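Local coordinates for protein annexin B22 (Schistosoma mansoni, PDB 4MDU) that binds acidic phospholipid membranes in a calcium-dependent manner, aggregates liposomes when calcium is present, and may lend structural integrity to the worm's tegument, at residues D218-Y223 with K258-T263. Sequence-based numbering, arbitrary orientation.
Sequences DAKDLY and KMYGKT
A219 and Y223, one turn apart on helix 212-224, face M259 and Y260 in the last turn of helix 246-260, with CA atoms 8.3 Å apart for A219 and M259 and 8.2 Å for Y223 and Y260. Two tyrosine rings carry the contact. They form an offset stack, nearly parallel at 5°, with centroids 4.1 Å apart. CD1 of Y223 lies 3.4 Å from CD1 of Y260. A chi1 of -179° sets CG of Y223 opposite the backbone N and carries its ring over one face of Y260; CB of Y223 sits over the same face in a CH-pi contact. CB of M259, the neighbour of Y260 in sequence, lies over the rim of the opposite face. OH of Y260 reaches the backbone of helix 212-224, 3.5 Å from CA of K220. The bend of M259 at chi3 (58°) accompanies a methyl contact, CE of M259 to CG of K220 at 3.8 Å, where the two side chains cross at about a right angle, while SD rests against CB of A219. Y256, a turn earlier, extends the aromatic patch, its ring meeting that of Y260. No hydrogen bond crosses this surface contact within the third annexin repeat: ring stacking, the thioether of M259 and the aliphatic part of K220 join the two helices by dispersion and shape, leaving the lysine's charge outside the apolar contact.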
ATOM      1  N   ASP B 218     -12.653 -16.308 -21.313  1.00 41.33           N
ATOM      2  CA  ASP B 218     -12.054 -15.679 -20.148  1.00 39.08           C
ATOM      3  C   ASP B 218     -12.955 -14.564 -19.667  1.00 39.75           C
ATOM      4  O   ASP B 218     -13.219 -14.452 -18.477  1.00 37.65           O
ATOM      5  CB  ASP B 218     -10.647 -15.172 -20.430  1.00 31.52           C
ATOM      6  CG  ASP B 218      -9.629 -16.285 -20.413  1.00 31.13           C
ATOM      7  OD1 ASP B 218      -9.905 -17.330 -19.786  1.00 30.10           O
ATOM      8  OD2 ASP B 218      -8.561 -16.119 -21.032  1.00 34.43           O
ATOM      9  N   ALA B 219     -13.457 -13.766 -20.601  1.00 39.94           N
ATOM     10  CA  ALA B 219     -14.315 -12.650 -20.226  1.00 40.71           C
ATOM     11  C   ALA B 219     -15.488 -13.134 -19.381  1.00 42.07           C
ATOM     12  O   ALA B 219     -15.877 -12.471 -18.416  1.00 38.93           O
ATOM     13  CB  ALA B 219     -14.808 -11.899 -21.461  1.00 36.30           C
ATOM     14  N   LYS B 220     -16.038 -14.295 -19.731  1.00 37.41           N
ATOM     15  CA  LYS B 220     -17.178 -14.834 -19.001  1.00 43.59           C
ATOM     16  C   LYS B 220     -16.793 -15.313 -17.600  1.00 45.88           C
ATOM     17  O   LYS B 220     -17.509 -15.050 -16.632  1.00 50.98           O
ATOM     18  CB  LYS B 220     -17.861 -15.939 -19.809  1.00 44.66           C
ATOM     19  CG  LYS B 220     -18.192 -15.492 -21.226  1.00 49.22           C
ATOM     20  CD  LYS B 220     -18.988 -16.516 -22.009  1.00 51.05           C
ATOM     21  CE  LYS B 220     -19.242 -16.011 -23.422  1.00 48.60           C
ATOM     22  NZ  LYS B 220     -20.298 -16.793 -24.112  1.00 53.66           N
ATOM     23  N   ASP B 221     -15.658 -15.994 -17.481  1.00 47.39           N
ATOM     24  CA  ASP B 221     -15.181 -16.412 -16.162  1.00 48.99           C
ATOM     25  C   ASP B 221     -14.901 -15.210 -15.264  1.00 48.53           C
ATOM     26  O   ASP B 221     -15.151 -15.243 -14.058  1.00 50.90           O
ATOM     27  CB  ASP B 221     -13.931 -17.275 -16.285  1.00 51.57           C
ATOM     28  CG  ASP B 221     -14.260 -18.727 -16.512  1.00 61.62           C
ATOM     29  OD1 ASP B 221     -15.351 -19.159 -16.079  1.00 68.98           O
ATOM     30  OD2 ASP B 221     -13.433 -19.436 -17.117  1.00 61.29           O
ATOM     31  N   LEU B 222     -14.383 -14.148 -15.861  1.00 39.39           N
ATOM     32  CA  LEU B 222     -14.066 -12.957 -15.108  1.00 43.64           C
ATOM     33  C   LEU B 222     -15.333 -12.344 -14.537  1.00 49.90           C
ATOM     34  O   LEU B 222     -15.349 -11.903 -13.384  1.00 52.04           O
ATOM     35  CB  LEU B 222     -13.321 -11.959 -15.990  1.00 46.68           C
ATOM     36  CG  LEU B 222     -11.845 -12.291 -16.218  1.00 50.40           C
ATOM     37  CD1 LEU B 222     -11.271 -11.514 -17.395  1.00 47.57           C
ATOM     38  CD2 LEU B 222     -11.053 -12.020 -14.937  1.00 44.68           C
ATOM     39  N   TYR B 223     -16.396 -12.338 -15.338  1.00 50.64           N
ATOM     40  CA  TYR B 223     -17.666 -11.744 -14.929  1.00 56.86           C
ATOM     41  C   TYR B 223     -18.338 -12.560 -13.833  1.00 64.71           C
ATOM     42  O   TYR B 223     -18.904 -12.001 -12.893  1.00 68.13           O
ATOM     43  CB  TYR B 223     -18.607 -11.593 -16.128  1.00 60.61           C
ATOM     44  CG  TYR B 223     -19.937 -10.951 -15.798  1.00 60.72           C
ATOM     45  CD1 TYR B 223     -20.061  -9.568 -15.712  1.00 61.60           C
ATOM     46  CD2 TYR B 223     -21.067 -11.722 -15.585  1.00 62.46           C
ATOM     47  CE1 TYR B 223     -21.272  -8.978 -15.414  1.00 60.40           C
ATOM     48  CE2 TYR B 223     -22.280 -11.142 -15.286  1.00 65.69           C
ATOM     49  CZ  TYR B 223     -22.380  -9.769 -15.203  1.00 66.56           C
ATOM     50  OH  TYR B 223     -23.590  -9.189 -14.900  1.00 70.73           O
ATOM     51  N   LYS B 258     -17.289  -4.818 -24.349  1.00 49.09           N
ATOM     52  CA  LYS B 258     -18.398  -4.892 -25.291  1.00 50.84           C
ATOM     53  C   LYS B 258     -19.542  -5.723 -24.711  1.00 51.91           C
ATOM     54  O   LYS B 258     -20.715  -5.399 -24.896  1.00 54.37           O
ATOM     55  CB  LYS B 258     -17.934  -5.452 -26.633  1.00 53.04           C
ATOM     56  CG  LYS B 258     -16.792  -4.658 -27.254  1.00 56.99           C
ATOM     57  CD  LYS B 258     -16.542  -5.084 -28.696  1.00 67.89           C
ATOM     58  CE  LYS B 258     -15.455  -4.239 -29.364  1.00 70.82           C
ATOM     59  NZ  LYS B 258     -15.301  -4.558 -30.822  1.00 64.98           N
ATOM     60  N   MET B 259     -19.194  -6.778 -23.982  1.00 52.15           N
ATOM     61  CA  MET B 259     -20.191  -7.668 -23.390  1.00 55.27           C
ATOM     62  C   MET B 259     -20.897  -7.105 -22.153  1.00 56.79           C
ATOM     63  O   MET B 259     -22.105  -7.264 -22.000  1.00 66.06           O
ATOM     64  CB  MET B 259     -19.561  -9.021 -23.040  1.00 57.08           C
ATOM     65  CG  MET B 259     -19.128  -9.837 -24.248  1.00 58.35           C
ATOM     66  SD  MET B 259     -18.077 -11.232 -23.796  1.00 74.07           S
ATOM     67  CE  MET B 259     -19.141 -12.126 -22.675  1.00 52.71           C
ATOM     68  N   TYR B 260     -20.161  -6.458 -21.262  1.00 44.66           N
ATOM     69  CA  TYR B 260     -20.761  -6.091 -19.982  1.00 47.59           C
ATOM     70  C   TYR B 260     -20.895  -4.586 -19.719  1.00 48.96           C
ATOM     71  O   TYR B 260     -21.467  -4.181 -18.708  1.00 48.35           O
ATOM     72  CB  TYR B 260     -20.023  -6.790 -18.836  1.00 48.91           C
ATOM     73  CG  TYR B 260     -19.901  -8.282 -19.053  1.00 55.22           C
ATOM     74  CD1 TYR B 260     -21.014  -9.105 -18.953  1.00 58.08           C
ATOM     75  CD2 TYR B 260     -18.686  -8.860 -19.376  1.00 51.73           C
ATOM     76  CE1 TYR B 260     -20.919 -10.461 -19.157  1.00 60.55           C
ATOM     77  CE2 TYR B 260     -18.581 -10.217 -19.580  1.00 60.14           C
ATOM     78  CZ  TYR B 260     -19.705 -11.015 -19.471  1.00 63.71           C
ATOM     79  OH  TYR B 260     -19.612 -12.371 -19.674  1.00 63.73           O
ATOM     80  N   GLY B 261     -20.370  -3.768 -20.626  1.00 51.56           N
ATOM     81  CA  GLY B 261     -20.458  -2.322 -20.489  1.00 53.54           C
ATOM     82  C   GLY B 261     -19.740  -1.747 -19.280  1.00 53.57           C
ATOM     83  O   GLY B 261     -20.104  -0.689 -18.772  1.00 52.77           O
ATOM     84  N   LYS B 262     -18.712  -2.448 -18.824  1.00 53.83           N
ATOM     85  CA  LYS B 262     -17.884  -1.997 -17.712  1.00 54.25           C
ATOM     86  C   LYS B 262     -16.457  -2.455 -18.033  1.00 48.93           C
ATOM     87  O   LYS B 262     -16.263  -3.591 -18.473  1.00 42.28           O
ATOM     88  CB  LYS B 262     -18.406  -2.611 -16.404  1.00 54.55           C
ATOM     89  CG  LYS B 262     -17.586  -2.313 -15.148  1.00 53.69           C
ATOM     90  CD  LYS B 262     -18.393  -2.630 -13.884  1.00 53.40           C
ATOM     91  CE  LYS B 262     -17.553  -2.474 -12.615  1.00 55.03           C
ATOM     92  NZ  LYS B 262     -18.385  -2.311 -11.379  1.00 46.57           N
ATOM     93  N   THR B 263     -15.460  -1.584 -17.877  1.00 44.25           N
ATOM     94  CA  THR B 263     -14.100  -2.008 -18.216  1.00 43.70           C
ATOM     95  C   THR B 263     -13.680  -3.179 -17.341  1.00 36.65           C
ATOM     96  O   THR B 263     -14.209  -3.370 -16.242  1.00 40.65           O
ATOM     97  CB  THR B 263     -13.042  -0.880 -18.119  1.00 33.20           C
ATOM     98  OG1 THR B 263     -12.865  -0.485 -16.751  1.00 41.99           O
ATOM     99  CG2 THR B 263     -13.461   0.319 -18.945  1.00 36.37           C
TER